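Local coordinates for protein putative NTP pyrophosphohydrolase (Exiguobacterium sibiricum 255-15, PDB 3NL9) that probably hydrolyses nucleoside triphosphates to monophosphates and pyrophosphate, as a dimeric, all-helical member of the MazG clan, at residues 55-58 with 59-63; 38-41 with 42-45; 65-68 with 69-73; 100-103 with 104-108; 31-34 with 35-39. One frame throughout, in Å; residues are numbered along the deposited sequence.

Interaction 1 (55-58 with 59-63); sequences QNET and EFLAA
The carboxylate of E59 and the side-chain amides of Q55 and N56 come together without stacking. The N56 amide plane is turned 54° against the carboxylate, and that of Q55 stands almost upright to it. OE1 of E59 takes the backbone N of Q55 at 2.8 Å, on the anti side, 31° out of the carboxylate plane. A water links the Q55 and E59 side chains, accepting from NE2 of Q55 and donating to OE1 of E59 at 2.8 Å; OE1 thus accepts two hydrogen bonds. N56 reaches forward with OD1 to the first turn of the helix: with CG set between the backbone N and the carbonyl carbon (chi1 54°), OD1 accepts from N of E59 at 2.8 Å in an almost straight bond. The same amide oxygen rests 3.5 Å from CG of E59. Behind the cap the ordinary helical bonds begin, with F60 N to N56 O at 3.1 Å and L61 N to E57 O at 2.9 Å. E57 and L61 run side by side, CG of the first 3.9 Å from CD1 of the second. F60 turns inward to meet H51 edge-to-face, while L31 of the second subunit packs on E59. This is an N-cap opening helix 57-79, with N56 as cap residue. The glutamate three residues on reaches back as in a capping box, but to the residue before the cap.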
loop_
_atom_site.group_PDB
_atom_site.type_symbol
_atom_site.label_atom_id
_atom_site.label_comp_id
_atom_site.label_asym_id
_atom_site.label_seq_id
_atom_site.Cartn_x
_atom_site.Cartn_y
_atom_site.Cartn_z
ATOM N N GLN A 55 4.269 9.423 19.925
ATOM C CA GLN A 55 4.987 10.470 20.643
ATOM C C GLN A 55 6.028 9.926 21.613
ATOM O O GLN A 55 6.892 10.676 22.073
ATOM C CB GLN A 55 3.997 11.399 21.347
ATOM C CG GLN A 55 3.129 12.151 20.335
ATOM C CD GLN A 55 2.032 12.980 20.974
ATOM O OE1 GLN A 55 2.302 14.010 21.593
ATOM N NE2 GLN A 55 0.784 12.544 20.810
ATOM N N ASN A 56 5.980 8.624 21.890
ATOM C CA ASN A 56 6.950 7.976 22.776
ATOM C C ASN A 56 6.957 6.468 22.575
ATOM O O ASN A 56 6.100 5.905 21.858
ATOM C CB ASN A 56 6.652 8.312 24.253
ATOM C CG ASN A 56 5.235 7.976 24.642
ATOM O OD1 ASN A 56 4.817 6.823 24.565
ATOM N ND2 ASN A 56 4.477 8.985 25.035
ATOM N N GLU A 57 7.913 5.817 23.240
ATOM C CA GLU A 57 8.114 4.368 23.109
ATOM C C GLU A 57 6.884 3.595 23.599
ATOM O O GLU A 57 6.485 2.616 22.990
ATOM C CB GLU A 57 9.384 3.954 23.869
ATOM C CG GLU A 57 9.674 2.471 23.846
ATOM C CD GLU A 57 11.018 2.137 24.473
ATOM O OE1 GLU A 57 12.038 2.175 23.737
ATOM O OE2 GLU A 57 11.039 1.834 25.693
ATOM N N THR A 58 6.280 4.057 24.686
ATOM C CA THR A 58 5.111 3.376 25.265
ATOM C C THR A 58 3.938 3.319 24.262
ATOM O O THR A 58 3.356 2.239 24.033
ATOM C CB THR A 58 4.699 4.047 26.573
ATOM O OG1 THR A 58 5.800 4.000 27.507
ATOM C CG2 THR A 58 3.468 3.366 27.191
ATOM N N GLU A 59 3.618 4.469 23.657
ATOM C CA GLU A 59 2.581 4.565 22.588
ATOM C C GLU A 59 2.890 3.629 21.459
ATOM O O GLU A 59 2.024 2.909 20.948
ATOM C CB GLU A 59 2.523 5.988 21.980
ATOM C CG GLU A 59 1.787 6.984 22.849
ATOM C CD GLU A 59 1.282 8.205 22.112
ATOM O OE1 GLU A 59 1.816 8.591 21.032
ATOM O OE2 GLU A 59 0.325 8.798 22.641
ATOM N N PHE A 60 4.139 3.697 21.023
ATOM C CA PHE A 60 4.537 3.054 19.802
ATOM C C PHE A 60 4.459 1.527 19.965
ATOM O O PHE A 60 3.895 0.829 19.121
ATOM C CB PHE A 60 5.927 3.530 19.408
ATOM C CG PHE A 60 6.503 2.799 18.258
ATOM C CD1 PHE A 60 5.797 2.695 17.081
ATOM C CD2 PHE A 60 7.764 2.220 18.347
ATOM C CE1 PHE A 60 6.315 2.027 16.009
ATOM C CE2 PHE A 60 8.288 1.531 17.272
ATOM C CZ PHE A 60 7.572 1.438 16.106
ATOM N N LEU A 61 4.985 1.039 21.075
ATOM C CA LEU A 61 4.941 -0.377 21.377
ATOM C C LEU A 61 3.497 -0.885 21.537
ATOM O O LEU A 61 3.171 -1.982 21.049
ATOM C CB LEU A 61 5.807 -0.685 22.621
ATOM C CG LEU A 61 7.316 -0.625 22.388
ATOM C CD1 LEU A 61 8.112 -1.059 23.631
ATOM C CD2 LEU A 61 7.660 -1.460 21.141
ATOM N N ALA A 62 2.618 -0.090 22.166
ATOM C CA ALA A 62 1.212 -0.506 22.321
ATOM C C ALA A 62 0.543 -0.616 20.939
ATOM O O ALA A 62 -0.237 -1.530 20.705
ATOM C CB ALA A 62 0.432 0.451 23.258
ATOM N N ALA A 63 0.911 0.274 20.016
ATOM C CA ALA A 63 0.334 0.313 18.671
ATOM C C ALA A 63 0.836 -0.902 17.872
ATOM O O ALA A 63 0.058 -1.557 17.162
ATOM C CB ALA A 63 0.715 1.629 17.954
HETATM O O HOH W 1 0.495 10.127 19.168
#

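Interaction 2 (38-41 with 42-45); sequences ATWT and AEEA
Two amides converge on the carbonyl oxygen of T41: A45 N binds it at 2.8 Å in a nearly linear bond (176°), and E44 N adds a weak one at 3.2 Å. One residue earlier, W40 O is served less evenly, by a weak bond from E44 N at 3.5 Å and by a water that donates at 2.9 Å. E44 N is thus shared between two carbonyls and close to neither, in keeping with a local widening of the helix into a pi-type turn at 43-45. The water on W40 O also donates to OE1 of E43, tying the carboxylate to the backbone a turn behind. E43 has CG anti to its own carbonyl carbon (chi1 -79°), which lays the extended chain over the carbonyl of T39, CG resting 3.3 Å from T39 O. From there the carboxylate divides its oxygens: OE2 lies 3.6 Å from CG2 of T39, while OE1 comes to the indole edge of W40, near the ring plane, 3.6 Å from CD1. The W40 and E43 side chains point the same way, their flat groups inclined by 55°. These turns lie midway along helix 31-52, where T39 and A42 pack against F67 of the second subunit, on its helix 57-79, and E44 meets D100 of the second subunit, on its helix 87-112.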
loop_
_atom_site.group_PDB
_atom_site.type_symbol
_atom_site.label_atom_id
_atom_site.label_comp_id
_atom_site.label_asym_id
_atom_site.label_seq_id
_atom_site.Cartn_x
_atom_site.Cartn_y
_atom_site.Cartn_z
ATOM N N ALA A 38 6.112 -7.869 0.448
ATOM C CA ALA A 38 5.207 -7.686 1.588
ATOM C C ALA A 38 5.927 -7.020 2.760
ATOM O O ALA A 38 5.427 -6.084 3.380
ATOM C CB ALA A 38 4.621 -9.048 1.999
ATOM N N THR A 39 7.129 -7.505 3.038
ATOM C CA THR A 39 7.971 -6.985 4.107
ATOM C C THR A 39 8.334 -5.520 3.863
ATOM O O THR A 39 8.109 -4.703 4.738
ATOM C CB THR A 39 9.242 -7.869 4.302
ATOM O OG1 THR A 39 8.826 -9.232 4.546
ATOM C CG2 THR A 39 10.093 -7.339 5.479
ATOM N N TRP A 40 8.829 -5.176 2.672
ATOM C CA TRP A 40 9.171 -3.787 2.378
ATOM C C TRP A 40 7.976 -2.866 2.489
ATOM O O TRP A 40 8.111 -1.714 2.958
ATOM C CB TRP A 40 9.775 -3.645 0.995
ATOM C CG TRP A 40 11.041 -4.416 0.813
ATOM C CD1 TRP A 40 11.990 -4.651 1.754
ATOM C CD2 TRP A 40 11.532 -5.005 -0.404
ATOM N NE1 TRP A 40 13.022 -5.376 1.219
ATOM C CE2 TRP A 40 12.777 -5.601 -0.104
ATOM C CE3 TRP A 40 11.044 -5.080 -1.713
ATOM C CZ2 TRP A 40 13.535 -6.295 -1.060
ATOM C CZ3 TRP A 40 11.800 -5.779 -2.675
ATOM C CH2 TRP A 40 13.028 -6.367 -2.339
ATOM N N THR A 41 6.814 -3.349 2.025
ATOM C CA THR A 41 5.591 -2.530 2.017
ATOM C C THR A 41 5.193 -2.236 3.462
ATOM O O THR A 41 4.923 -1.080 3.828
ATOM C CB THR A 41 4.441 -3.235 1.222
ATOM O OG1 THR A 41 4.913 -3.616 -0.090
ATOM C CG2 THR A 41 3.210 -2.345 1.086
ATOM N N ALA A 42 5.172 -3.275 4.293
ATOM C CA ALA A 42 4.787 -3.128 5.697
ATOM C C ALA A 42 5.833 -2.335 6.508
ATOM O O ALA A 42 5.481 -1.698 7.479
ATOM C CB ALA A 42 4.567 -4.522 6.347
ATOM N N GLU A 43 7.116 -2.392 6.130
ATOM C CA GLU A 43 8.161 -1.573 6.825
ATOM C C GLU A 43 7.747 -0.108 6.784
ATOM O O GLU A 43 7.872 0.634 7.779
ATOM C CB GLU A 43 9.554 -1.758 6.183
ATOM C CG GLU A 43 10.260 -3.036 6.596
ATOM C CD GLU A 43 11.503 -3.392 5.748
ATOM O OE1 GLU A 43 11.859 -2.657 4.803
ATOM O OE2 GLU A 43 12.129 -4.427 6.040
ATOM N N GLU A 44 7.166 0.289 5.659
ATOM C CA GLU A 44 6.681 1.661 5.502
ATOM C C GLU A 44 5.235 1.844 5.993
ATOM O O GLU A 44 4.987 2.673 6.867
ATOM C CB GLU A 44 6.876 2.102 4.049
ATOM C CG GLU A 44 8.353 2.151 3.661
ATOM C CD GLU A 44 9.094 3.348 4.270
ATOM O OE1 GLU A 44 8.442 4.304 4.775
ATOM O OE2 GLU A 44 10.338 3.320 4.279
ATOM N N ALA A 45 4.297 1.050 5.486
ATOM C CA ALA A 45 2.859 1.268 5.808
ATOM C C ALA A 45 2.530 0.956 7.268
ATOM O O ALA A 45 1.541 1.484 7.796
ATOM C CB ALA A 45 1.971 0.429 4.923
HETATM O O HOH W 2 10.899 -0.878 2.919
#

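Interaction 3 (65-68 with 69-73); sequences ETFK and AGLDQ
Four consecutive carbonyls, those of E65, T66, F67 and K68, accept from the amides of A69, G70, L71 and D72, each four residues ahead. The bond from L71 N to F67 O is the shortest at 2.8 Å. D72 N reaches K68 O at 2.9 Å. G70 N to T66 O is longer, at 3.2 Å. Across the contact the side chains add only apolar touch: CZ of F67 lies 4.1 Å from CD1 of L71, the two crossing obliquely. Both have CG anti to the backbone N, which carries them to the same buried flank of the helix, where F67 packs on A42 and L71 on V47, both of the second subunit. K68, bent at chi3 (90°), reaches back one turn to E65, forming a salt bridge, NZ to OE2 2.9 Å, on the syn side and 26° out of the carboxylate plane. K68 also forms a long, weak ion pair with D72 of the second subunit, and D72 answers K68 there in the same way. The hydroxyl of T66 is satisfied by A62 O. The E65-K68 pair is settled within the helix, while D72 has a weak partner across the dimer; apolar packing probably dominates the interface here.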
loop_
_atom_site.group_PDB
_atom_site.type_symbol
_atom_site.label_atom_id
_atom_site.label_comp_id
_atom_site.label_asym_id
_atom_site.label_seq_id
_atom_site.Cartn_x
_atom_site.Cartn_y
_atom_site.Cartn_z
ATOM N N GLU A 65 1.924 -3.789 19.138
ATOM C CA GLU A 65 1.280 -5.004 19.671
ATOM C C GLU A 65 -0.173 -5.166 19.212
ATOM O O GLU A 65 -0.610 -6.266 18.881
ATOM C CB GLU A 65 1.389 -5.043 21.198
ATOM C CG GLU A 65 2.834 -5.273 21.658
ATOM C CD GLU A 65 3.384 -6.601 21.150
ATOM O OE1 GLU A 65 2.649 -7.617 21.225
ATOM O OE2 GLU A 65 4.532 -6.625 20.649
ATOM N N THR A 66 -0.901 -4.062 19.143
ATOM C CA THR A 66 -2.282 -4.095 18.648
ATOM C C THR A 66 -2.323 -4.531 17.193
ATOM O O THR A 66 -3.200 -5.331 16.805
ATOM C CB THR A 66 -2.945 -2.738 18.837
ATOM O OG1 THR A 66 -2.963 -2.435 20.228
ATOM C CG2 THR A 66 -4.386 -2.716 18.282
ATOM N N PHE A 67 -1.370 -4.010 16.406
ATOM C CA PHE A 67 -1.178 -4.409 15.009
ATOM C C PHE A 67 -0.914 -5.892 14.910
ATOM O O PHE A 67 -1.567 -6.586 14.111
ATOM C CB PHE A 67 -0.021 -3.653 14.314
ATOM C CG PHE A 67 0.324 -4.227 12.955
ATOM C CD1 PHE A 67 -0.451 -3.916 11.848
ATOM C CD2 PHE A 67 1.356 -5.138 12.812
ATOM C CE1 PHE A 67 -0.175 -4.465 10.610
ATOM C CE2 PHE A 67 1.627 -5.719 11.568
ATOM C CZ PHE A 67 0.848 -5.398 10.477
ATOM N N LYS A 68 0.046 -6.378 15.698
ATOM C CA LYS A 68 0.411 -7.798 15.671
ATOM C C LYS A 68 -0.742 -8.724 15.992
ATOM O O LYS A 68 -0.839 -9.805 15.408
ATOM C CB LYS A 68 1.603 -8.093 16.581
ATOM C CG LYS A 68 2.897 -7.567 15.960
ATOM C CD LYS A 68 3.948 -7.167 16.973
ATOM C CE LYS A 68 4.863 -8.285 17.347
ATOM N NZ LYS A 68 5.883 -7.796 18.349
ATOM N N ALA A 69 -1.627 -8.284 16.877
ATOM C CA ALA A 69 -2.784 -9.079 17.252
ATOM C C ALA A 69 -3.768 -9.175 16.082
ATOM O O ALA A 69 -4.343 -10.248 15.824
ATOM C CB ALA A 69 -3.447 -8.494 18.496
ATOM N N GLY A 70 -3.958 -8.060 15.361
ATOM C CA GLY A 70 -4.780 -8.055 14.142
ATOM C C GLY A 70 -4.169 -8.872 13.013
ATOM O O GLY A 70 -4.864 -9.608 12.279
ATOM N N LEU A 71 -2.863 -8.773 12.875
ATOM C CA LEU A 71 -2.135 -9.606 11.921
ATOM C C LEU A 71 -2.368 -11.079 12.236
ATOM O O LEU A 71 -2.692 -11.864 11.335
ATOM C CB LEU A 71 -0.639 -9.307 11.968
ATOM C CG LEU A 71 0.307 -10.071 11.029
ATOM C CD1 LEU A 71 0.306 -9.416 9.650
ATOM C CD2 LEU A 71 1.729 -10.102 11.630
ATOM N N ASP A 72 -2.188 -11.458 13.499
ATOM C CA ASP A 72 -2.363 -12.865 13.886
ATOM C C ASP A 72 -3.804 -13.347 13.669
ATOM O O ASP A 72 -4.003 -14.470 13.216
ATOM C CB ASP A 72 -1.887 -13.143 15.307
ATOM C CG ASP A 72 -0.386 -13.493 15.362
ATOM O OD1 ASP A 72 0.371 -13.147 14.410
ATOM O OD2 ASP A 72 0.032 -14.118 16.360
ATOM N N GLN A 73 -4.795 -12.503 13.946
ATOM C CA GLN A 73 -6.187 -12.895 13.696
ATOM C C GLN A 73 -6.427 -13.154 12.192
ATOM O O GLN A 73 -7.109 -14.102 11.842
ATOM C CB GLN A 73 -7.183 -11.879 14.259
ATOM C CG GLN A 73 -8.603 -12.452 14.487
ATOM C CD GLN A 73 -8.729 -13.314 15.779
#

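Interaction 4 (100-103 with 104-108); sequences DALY and FIMGS
F104 carries CG anti to its carbonyl carbon (chi1 -80°), which lays the ring back over the preceding turn and brings CD2 to 3.3 Å from the carbonyl oxygen of D100. The approach is oblique. M106, a selenomethionine in this crystal, starts in much the same way (chi1 -69°), laying CG 3.3 Å from L102 O before the chain bends at chi2. L102 turns the other way, and its CD1 meets CG of M106 at 4.3 Å, a loose apolar touch. Beneath these side chains runs regular helical bonding: F104 N to D100 O at 3.0 Å, I105 N to A101 O at 2.9 Å and G107 N to Y103 O at 3.0 Å. Replacing F104 by an alanine would probably open a gap beside the D100 carbonyl and leave T41 of the second subunit without its aromatic neighbour. The hydroxyl of Y103 is bonded to Q124 of the second subunit, and its ring meets F120 of the second subunit. The segment belongs to the buried second half of helix 87-112, which faces its own copy across the dimer: L102 packs on L102 of the second subunit, with helix 31-52 of that subunit alongside F104.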
loop_
_atom_site.group_PDB
_atom_site.type_symbol
_atom_site.label_atom_id
_atom_site.label_comp_id
_atom_site.label_asym_id
_atom_site.label_seq_id
_atom_site.Cartn_x
_atom_site.Cartn_y
_atom_site.Cartn_z
ATOM N N ASP A 100 -6.893 -3.952 -3.228
ATOM C CA ASP A 100 -7.414 -3.505 -1.929
ATOM C C ASP A 100 -6.342 -2.766 -1.085
ATOM O O ASP A 100 -6.652 -1.785 -0.442
ATOM C CB ASP A 100 -8.051 -4.644 -1.117
ATOM C CG ASP A 100 -9.405 -5.132 -1.683
ATOM O OD1 ASP A 100 -10.047 -4.445 -2.515
ATOM O OD2 ASP A 100 -9.799 -6.255 -1.303
ATOM N N ALA A 101 -5.112 -3.260 -1.063
ATOM C CA ALA A 101 -4.029 -2.601 -0.332
ATOM C C ALA A 101 -3.853 -1.143 -0.833
ATOM O O ALA A 101 -3.828 -0.195 -0.045
ATOM C CB ALA A 101 -2.682 -3.405 -0.483
ATOM N N LEU A 102 -3.767 -0.988 -2.157
ATOM C CA LEU A 102 -3.737 0.346 -2.812
ATOM C C LEU A 102 -4.892 1.207 -2.340
ATOM O O LEU A 102 -4.714 2.405 -2.002
ATOM C CB LEU A 102 -3.761 0.197 -4.347
ATOM C CG LEU A 102 -3.852 1.447 -5.224
ATOM C CD1 LEU A 102 -2.678 2.406 -4.930
ATOM C CD2 LEU A 102 -3.893 1.038 -6.674
ATOM N N TYR A 103 -6.086 0.605 -2.266
ATOM C CA TYR A 103 -7.307 1.344 -1.865
ATOM C C TYR A 103 -7.178 1.878 -0.421
ATOM O O TYR A 103 -7.547 3.021 -0.088
ATOM C CB TYR A 103 -8.551 0.435 -1.963
ATOM C CG TYR A 103 -9.828 1.201 -2.214
ATOM C CD1 TYR A 103 -10.557 1.723 -1.171
ATOM C CD2 TYR A 103 -10.290 1.425 -3.511
ATOM C CE1 TYR A 103 -11.701 2.428 -1.392
ATOM C CE2 TYR A 103 -11.454 2.153 -3.744
ATOM C CZ TYR A 103 -12.161 2.634 -2.670
ATOM O OH TYR A 103 -13.312 3.335 -2.798
ATOM N N PHE A 104 -6.673 1.034 0.445
ATOM C CA PHE A 104 -6.479 1.413 1.864
ATOM C C PHE A 104 -5.397 2.489 2.051
ATOM O O PHE A 104 -5.521 3.355 2.881
ATOM C CB PHE A 104 -6.153 0.173 2.710
ATOM C CG PHE A 104 -7.392 -0.657 3.087
ATOM C CD1 PHE A 104 -8.394 -0.086 3.854
ATOM C CD2 PHE A 104 -7.520 -1.979 2.700
ATOM C CE1 PHE A 104 -9.503 -0.813 4.244
ATOM C CE2 PHE A 104 -8.625 -2.729 3.093
ATOM C CZ PHE A 104 -9.631 -2.134 3.850
ATOM N N ILE A 105 -4.324 2.384 1.285
ATOM C CA ILE A 105 -3.272 3.389 1.297
ATOM C C ILE A 105 -3.902 4.721 0.905
ATOM O O ILE A 105 -3.784 5.719 1.619
ATOM C CB ILE A 105 -2.145 2.983 0.349
ATOM C CG1 ILE A 105 -1.242 1.958 1.054
ATOM C CG2 ILE A 105 -1.312 4.220 -0.108
ATOM C CD1 ILE A 105 -0.440 1.087 0.098
HETATM N N MSE A 106 -4.664 4.702 -0.179
HETATM C CA MSE A 106 -5.297 5.904 -0.660
HETATM C C MSE A 106 -6.217 6.500 0.393
HETATM O O MSE A 106 -6.210 7.710 0.549
HETATM C CB MSE A 106 -6.024 5.717 -2.004
HETATM C CG MSE A 106 -5.074 5.489 -3.185
HETATM SE SE MSE A 106 -4.173 7.200 -3.584
HETATM C CE MSE A 106 -2.975 6.811 -5.063
ATOM N N GLY A 107 -6.935 5.654 1.126
ATOM C CA GLY A 107 -7.826 6.103 2.212
ATOM C C GLY A 107 -7.096 6.746 3.371
ATOM O O GLY A 107 -7.610 7.668 4.018
ATOM N N SER A 108 -5.905 6.263 3.656
ATOM C CA SER A 108 -5.028 6.912 4.610
ATOM C C SER A 108 -4.597 8.318 4.135
ATOM O O SER A 108 -4.552 9.228 4.945
ATOM C CB SER A 108 -3.819 5.997 4.957
ATOM O OG SER A 108 -4.272 4.732 5.451
#

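Interaction 5 (31-34 with 35-39); sequences LDRG and VKRAT. With EDO (1,2-ethanediol), chain B.
Two arginines one turn apart, R33 and R37, hold their guanidinium groups close together, with NH2 of R33 3.9 Å from NH1 of R37. R33 NH2 lies in the R37 plane, at its edge, and the two planes are 42° apart. The pairing is probably tolerated because E111 of the second subunit forms salt bridges with both. R37 reaches this place through bends at chi2 and chi3, and its other donors are used: NE meets S108 OG and NH2 meets F104 O, both of the second subunit. A 1,2-ethanediol, probably from the crystallisation liquor and also bound by H15, takes NH1 and NH2 of R37 through O1 and O2, each at 2.8 Å. A leucine in place of R37 would probably cost E111 of the second subunit one arginine partner and take from that subunit's S108 OG and F104 O the bonds R37 donates. Along the helix, V35 O accepts from T39 N at 3.0 Å and T39 OG1 at 2.7 Å, from opposite faces of its plane. CD1 of L31 touches CG2 of V35 at 4.3 Å. One carboxylate thus bridges two arginines across the dimer, and the diol oxygens show that R37 can still bind further acceptors.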
loop_
_atom_site.group_PDB
_atom_site.type_symbol
_atom_site.label_atom_id
_atom_site.label_comp_id
_atom_site.label_asym_id
_atom_site.label_seq_id
_atom_site.Cartn_x
_atom_site.Cartn_y
_atom_site.Cartn_z
ATOM N N LEU A 31 6.529 -16.965 -4.407
ATOM C CA LEU A 31 6.298 -16.744 -2.964
ATOM C C LEU A 31 7.498 -16.083 -2.272
ATOM O O LEU A 31 7.320 -15.164 -1.504
ATOM C CB LEU A 31 5.887 -18.045 -2.248
ATOM C CG LEU A 31 5.699 -18.020 -0.720
ATOM C CD1 LEU A 31 4.613 -16.993 -0.371
ATOM C CD2 LEU A 31 5.378 -19.372 -0.136
ATOM N N ASP A 32 8.717 -16.543 -2.543
ATOM C CA ASP A 32 9.882 -15.981 -1.844
ATOM C C ASP A 32 10.100 -14.517 -2.184
ATOM O O ASP A 32 10.498 -13.747 -1.334
ATOM C CB ASP A 32 11.147 -16.800 -2.131
ATOM C CG ASP A 32 11.139 -18.156 -1.425
ATOM O OD1 ASP A 32 10.495 -18.288 -0.355
ATOM O OD2 ASP A 32 11.782 -19.088 -1.949
ATOM N N ARG A 33 9.815 -14.138 -3.425
ATOM C CA ARG A 33 9.810 -12.750 -3.847
ATOM C C ARG A 33 8.653 -11.945 -3.246
ATOM O O ARG A 33 8.834 -10.802 -2.820
ATOM C CB ARG A 33 9.740 -12.679 -5.377
ATOM C CG ARG A 33 9.889 -11.273 -5.939
ATOM C CD ARG A 33 11.289 -10.752 -5.693
ATOM N NE ARG A 33 11.367 -9.360 -6.053
ATOM C CZ ARG A 33 12.412 -8.578 -5.830
ATOM N NH1 ARG A 33 13.512 -9.054 -5.243
ATOM N NH2 ARG A 33 12.347 -7.310 -6.208
ATOM N N GLY A 34 7.449 -12.540 -3.201
ATOM C CA GLY A 34 6.316 -11.880 -2.528
ATOM C C GLY A 34 6.573 -11.565 -1.057
ATOM O O GLY A 34 6.125 -10.523 -0.543
ATOM N N VAL A 35 7.264 -12.460 -0.361
ATOM C CA VAL A 35 7.573 -12.229 1.064
ATOM C C VAL A 35 8.407 -10.940 1.229
ATOM O O VAL A 35 8.172 -10.140 2.128
ATOM C CB VAL A 35 8.314 -13.410 1.691
ATOM C CG1 VAL A 35 8.868 -13.024 3.035
ATOM C CG2 VAL A 35 7.374 -14.602 1.871
ATOM N N LYS A 36 9.360 -10.750 0.326
ATOM C CA LYS A 36 10.215 -9.580 0.344
ATOM C C LYS A 36 9.380 -8.310 0.153
ATOM O O LYS A 36 9.491 -7.381 0.933
ATOM C CB LYS A 36 11.274 -9.666 -0.761
ATOM C CG LYS A 36 12.327 -10.764 -0.546
ATOM C CD LYS A 36 13.426 -10.683 -1.590
ATOM C CE LYS A 36 14.537 -11.703 -1.345
ATOM N NZ LYS A 36 14.966 -11.763 0.091
ATOM N N ARG A 37 8.534 -8.317 -0.873
ATOM C CA ARG A 37 7.714 -7.172 -1.210
ATOM C C ARG A 37 6.750 -6.840 -0.120
ATOM O O ARG A 37 6.584 -5.672 0.196
ATOM C CB ARG A 37 7.024 -7.377 -2.554
ATOM C CG ARG A 37 8.088 -7.482 -3.710
ATOM C CD ARG A 37 7.599 -6.957 -4.992
ATOM N NE ARG A 37 7.312 -5.537 -4.865
ATOM C CZ ARG A 37 8.182 -4.542 -5.049
ATOM N NH1 ARG A 37 9.457 -4.760 -5.421
ATOM N NH2 ARG A 37 7.752 -3.312 -4.861
ATOM N N ALA A 38 6.112 -7.869 0.448
ATOM C CA ALA A 38 5.207 -7.686 1.588
ATOM C C ALA A 38 5.927 -7.020 2.760
ATOM O O ALA A 38 5.427 -6.084 3.380
ATOM C CB ALA A 38 4.621 -9.048 1.999
ATOM N N THR A 39 7.129 -7.505 3.038
ATOM C CA THR A 39 7.971 -6.985 4.107
ATOM C C THR A 39 8.334 -5.520 3.863
ATOM O O THR A 39 8.109 -4.703 4.738
ATOM C CB THR A 39 9.242 -7.869 4.302
ATOM O OG1 THR A 39 8.826 -9.232 4.546
ATOM C CG2 THR A 39 10.093 -7.339 5.479
HETATM C C1 EDO B . 11.732 -1.539 -5.713
HETATM O O1 EDO B . 11.490 -2.799 -5.049
HETATM C C2 EDO B . 10.459 -0.682 -5.657
HETATM O O2 EDO B . 9.308 -1.372 -6.186
#

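Overall arrangement
All five contacts lie along three helices, and each touches the second subunit. Interactions 2 and 5 share helix 31-52 and overlap at A38 and T39, with W40 CZ3 packing on NH2 of R33 at 3.9 Å. Interactions 1 and 3 adjoin on helix 57-79, their centres about 15 Å apart, and interaction 4 alone takes helix 87-112. Burial sets the chemistry: the exposed helix start of interaction 1 relies on polar capping and a water, interaction 4 is buried and largely apolar, and interactions 2, 3 and 5, partly buried, mix packing with charge. Within one chain interactions 4 and 5 do not touch (centres about 19 Å apart), but R37 of one subunit bonds S108 and F104 of the other.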